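Local structure of outer surface protein (Bacillus cereus ATCC 14579, 1X7F) at residues 267-272 against 380-385. The protein is of uncharacterised function but is probably a 6-phospho-N-acetylmuramidase that helps recycle cell-wall sugars. Numbering follows the deposited sequence. Where two conformers were deposited one is given.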
ATOM      1  N   ARG A 267      -1.164  -8.579  -2.904  1.00 37.56           N
ATOM      2  CA  ARG A 267      -0.365  -7.360  -3.058  1.00 36.22           C
ATOM      3  C   ARG A 267      -0.328  -6.892  -4.495  1.00 36.21           C
ATOM      4  O   ARG A 267      -0.047  -5.720  -4.762  1.00 35.91           O
ATOM      5  CB  ARG A 267       1.069  -7.596  -2.589  1.00 34.79           C
ATOM      6  CG  ARG A 267       1.166  -8.090  -1.165  1.00 35.81           C
ATOM      7  CD  ARG A 267       2.599  -8.200  -0.642  1.00 35.27           C
ATOM      8  NE  ARG A 267       2.626  -8.825   0.674  1.00 32.49           N
ATOM      9  CZ  ARG A 267       3.724  -9.228   1.294  1.00 31.95           C
ATOM     10  NH1 ARG A 267       4.914  -9.098   0.724  1.00 33.05           N
ATOM     11  NH2 ARG A 267       3.622  -9.804   2.479  1.00 33.97           N
ATOM     12  N   TYR A 268      -0.641  -7.839  -5.382  0.50 35.55           N
ATOM     13  CA  TYR A 268      -0.467  -7.736  -6.829  0.50 36.49           C
ATOM     14  C   TYR A 268      -1.802  -7.713  -7.595  0.50 36.53           C
ATOM     15  O   TYR A 268      -1.822  -7.787  -8.824  0.50 36.16           O
ATOM     16  CB  TYR A 268       0.417  -8.898  -7.331  0.50 36.07           C
ATOM     17  CG  TYR A 268       1.671  -9.115  -6.496  0.50 36.30           C
ATOM     18  CD1 TYR A 268       1.718 -10.109  -5.512  0.50 36.16           C
ATOM     19  CD2 TYR A 268       2.801  -8.315  -6.679  0.50 35.20           C
ATOM     20  CE1 TYR A 268       2.866 -10.305  -4.738  0.50 35.31           C
ATOM     21  CE2 TYR A 268       3.951  -8.505  -5.913  0.50 35.15           C
ATOM     22  CZ  TYR A 268       3.980  -9.500  -4.944  0.50 35.45           C
ATOM     23  OH  TYR A 268       5.122  -9.687  -4.184  0.50 34.48           O
ATOM     24  N   MET A 269      -2.905  -7.616  -6.854  1.00 37.03           N
ATOM     25  CA  MET A 269      -4.238  -7.355  -7.404  1.00 38.11           C
ATOM     26  C   MET A 269      -5.238  -6.687  -6.470  1.00 36.10           C
ATOM     27  O   MET A 269      -5.315  -6.999  -5.293  1.00 35.81           O
ATOM     28  CB  MET A 269      -4.851  -8.602  -8.000  1.00 37.70           C
ATOM     29  CG  MET A 269      -5.951  -8.256  -8.984  1.00 41.19           C
ATOM     30  SD  MET A 269      -6.864  -9.711  -9.306  1.00 43.79           S
ATOM     31  CE  MET A 269      -7.008 -10.353  -7.634  1.00 47.89           C
ATOM     32  N   LEU A 270      -6.023  -5.781  -7.036  1.00 36.54           N
ATOM     33  CA  LEU A 270      -7.058  -5.067  -6.310  1.00 36.96           C
ATOM     34  C   LEU A 270      -8.182  -5.985  -5.833  1.00 36.67           C
ATOM     35  O   LEU A 270      -8.741  -6.751  -6.622  1.00 37.54           O
ATOM     36  CB  LEU A 270      -7.628  -3.963  -7.183  1.00 38.14           C
ATOM     37  CG  LEU A 270      -8.605  -2.973  -6.535  1.00 40.97           C
ATOM     38  CD1 LEU A 270      -7.958  -2.214  -5.365  1.00 40.87           C
ATOM     39  CD2 LEU A 270      -9.060  -2.014  -7.608  1.00 43.75           C
ATOM     40  N   GLN A 271      -8.490  -5.908  -4.536  1.00 35.08           N
ATOM     41  CA  GLN A 271      -9.556  -6.691  -3.915  1.00 33.92           C
ATOM     42  C   GLN A 271     -10.517  -5.719  -3.242  1.00 34.28           C
ATOM     43  O   GLN A 271     -10.125  -4.971  -2.346  1.00 34.96           O
ATOM     44  CB  GLN A 271      -9.016  -7.675  -2.874  1.00 33.60           C
ATOM     45  CG  GLN A 271      -7.917  -8.617  -3.347  1.00 31.42           C
ATOM     46  CD  GLN A 271      -7.339  -9.441  -2.210  1.00 32.39           C
ATOM     47  OE1 GLN A 271      -6.648  -8.903  -1.325  1.00 27.14           O
ATOM     48  NE2 GLN A 271      -7.604 -10.753  -2.230  1.00 29.90           N
ATOM     49  N   LEU A 272     -11.766  -5.725  -3.685  1.00 33.86           N
ATOM     50  CA  LEU A 272     -12.762  -4.778  -3.197  1.00 34.92           C
ATOM     51  C   LEU A 272     -13.670  -5.506  -2.233  1.00 35.77           C
ATOM     52  O   LEU A 272     -14.313  -6.498  -2.611  1.00 35.29           O
ATOM     53  CB  LEU A 272     -13.578  -4.208  -4.362  1.00 34.03           C
ATOM     54  CG  LEU A 272     -12.761  -3.457  -5.433  1.00 35.47           C
ATOM     55  CD1 LEU A 272     -13.627  -3.181  -6.672  1.00 34.51           C
ATOM     56  CD2 LEU A 272     -12.146  -2.136  -4.879  1.00 30.86           C
ATOM     57  N   GLN A 380      -7.935  -6.069 -14.065  1.00 36.78           N
ATOM     58  CA  GLN A 380      -8.474  -7.189 -13.315  1.00 36.74           C
ATOM     59  C   GLN A 380      -8.659  -6.777 -11.874  1.00 35.72           C
ATOM     60  O   GLN A 380      -7.836  -6.047 -11.329  1.00 35.22           O
ATOM     61  CB  GLN A 380      -7.506  -8.362 -13.370  1.00 36.54           C
ATOM     62  CG  GLN A 380      -7.142  -8.757 -14.763  1.00 39.47           C
ATOM     63  CD  GLN A 380      -6.035  -9.783 -14.796  1.00 44.80           C
ATOM     64  OE1 GLN A 380      -5.161  -9.807 -13.924  1.00 45.63           O
ATOM     65  NE2 GLN A 380      -6.060 -10.628 -15.810  1.00 47.69           N
ATOM     66  N   PHE A 381      -9.739  -7.250 -11.260  1.00 35.06           N
ATOM     67  CA  PHE A 381      -9.965  -7.065  -9.833  1.00 34.31           C
ATOM     68  C   PHE A 381     -10.808  -8.233  -9.341  1.00 34.47           C
ATOM     69  O   PHE A 381     -11.432  -8.922 -10.148  1.00 34.94           O
ATOM     70  CB  PHE A 381     -10.632  -5.703  -9.545  1.00 35.03           C
ATOM     71  CG  PHE A 381     -12.002  -5.565 -10.128  1.00 33.84           C
ATOM     72  CD1 PHE A 381     -13.128  -5.810  -9.350  1.00 34.29           C
ATOM     73  CD2 PHE A 381     -12.170  -5.233 -11.467  1.00 34.46           C
ATOM     74  CE1 PHE A 381     -14.411  -5.718  -9.897  1.00 35.04           C
ATOM     75  CE2 PHE A 381     -13.439  -5.142 -12.028  1.00 33.67           C
ATOM     76  CZ  PHE A 381     -14.566  -5.377 -11.238  1.00 35.86           C
ATOM     77  N   THR A 382     -10.795  -8.486  -8.034  1.00 33.48           N
ATOM     78  CA  THR A 382     -11.776  -9.374  -7.429  1.00 33.73           C
ATOM     79  C   THR A 382     -12.677  -8.611  -6.459  1.00 34.10           C
ATOM     80  O   THR A 382     -12.415  -7.459  -6.094  1.00 34.02           O
ATOM     81  CB  THR A 382     -11.120 -10.544  -6.664  1.00 32.83           C
ATOM     82  OG1 THR A 382     -10.248 -10.015  -5.666  1.00 32.38           O
ATOM     83  CG2 THR A 382     -10.221 -11.411  -7.570  1.00 33.08           C
ATOM     84  N   CYS A 383     -13.739  -9.284  -6.040  1.00 34.29           N
ATOM     85  CA  CYS A 383     -14.583  -8.822  -4.962  1.00 34.32           C
ATOM     86  C   CYS A 383     -14.435  -9.856  -3.886  1.00 33.67           C
ATOM     87  O   CYS A 383     -14.483 -11.058  -4.166  1.00 33.17           O
ATOM     88  CB  CYS A 383     -16.051  -8.721  -5.407  1.00 33.76           C
ATOM     89  SG  CYS A 383     -16.382  -7.381  -6.565  1.00 37.81           S
ATOM     90  N   VAL A 384     -14.218  -9.388  -2.660  1.00 34.30           N
ATOM     91  CA  VAL A 384     -14.071 -10.266  -1.513  1.00 35.08           C
ATOM     92  C   VAL A 384     -15.003  -9.848  -0.385  1.00 36.16           C
ATOM     93  O   VAL A 384     -15.381  -8.689  -0.290  1.00 35.44           O
ATOM     94  CB  VAL A 384     -12.585 -10.324  -0.984  1.00 35.46           C
ATOM     95  CG1 VAL A 384     -11.691 -11.017  -1.997  1.00 34.39           C
ATOM     96  CG2 VAL A 384     -12.040  -8.908  -0.621  1.00 33.95           C
ATOM     97  N   GLU A 385     -15.363 -10.805   0.466  1.00 37.52           N
ATOM     98  CA  GLU A 385     -16.124 -10.515   1.676  1.00 39.96           C
ATOM     99  C   GLU A 385     -15.200 -10.148   2.846  1.00 40.54           C
ATOM    100  O   GLU A 385     -13.979 -10.295   2.785  1.00 40.69           O
ATOM    101  CB  GLU A 385     -17.005 -11.708   2.062  1.00 39.37           C
ATOM    102  CG  GLU A 385     -18.231 -11.894   1.187  1.00 40.69           C
ATOM    103  CD  GLU A 385     -19.122 -13.015   1.693  1.00 41.75           C
ATOM    104  OE1 GLU A 385     -20.234 -12.720   2.173  1.00 44.61           O
ATOM    105  OE2 GLU A 385     -18.701 -14.193   1.638  1.00 44.60           O
ATOM    106  OXT GLU A 385     -15.657  -9.706   3.906  1.00 41.92           O
TER
HETATM  107  O   HOH W   1      -5.737  -5.115 -10.051  1.00 30.82           O
HETATM  108  O   HOH W   2      -9.033 -11.959  -4.407  1.00 25.89           O
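Met269 reaches across to Thr382, the two side chains meeting at about a right angle. With CG anti to the backbone N (chi1 -159°) and the chain bending only at its last torsion, CE lies 3.4 Å from Thr382 CG2, a tight carbon pair; the unbranched, flexible thioether can pass over the backbone of Phe381 and also touch Leu292. Gln271 instead runs alongside Thr382, pointing the same way, its CG 3.6 Å from Thr382 OG1. Threonine serves both neighbours, with a methyl for Met269 and a hydroxyl for a water that accepts from Gln271 NE2 at 2.9 Å; Gln271 OE1 takes the N-H of Asn266. Val384, whose beta-branching suits an extended strand, continues this side, its CG2 4.0 Å from Gln271 CB.

Beneath these side chains strands 270-276 and 380-384, first and last in sequence of the C-terminal domain's mixed sheet, pair in parallel as neighbours inside it, setting the chain's end beside the strand by which it enters from the N-terminal barrel. Thr382 N donates to Leu270 O (3.0 Å), Leu272 N to Thr382 O (3.0 Å) and Val384 N to Leu272 O (2.9 Å).

The other face is largely apolar, filled by bulky leucine and phenylalanine. Leu272 CD1 approaches Phe381 CD1 obliquely at 3.8 Å, and both side chains rest on Ile347; the phenylalanine ring also meets that of His293, and Leu270 packs on Val375.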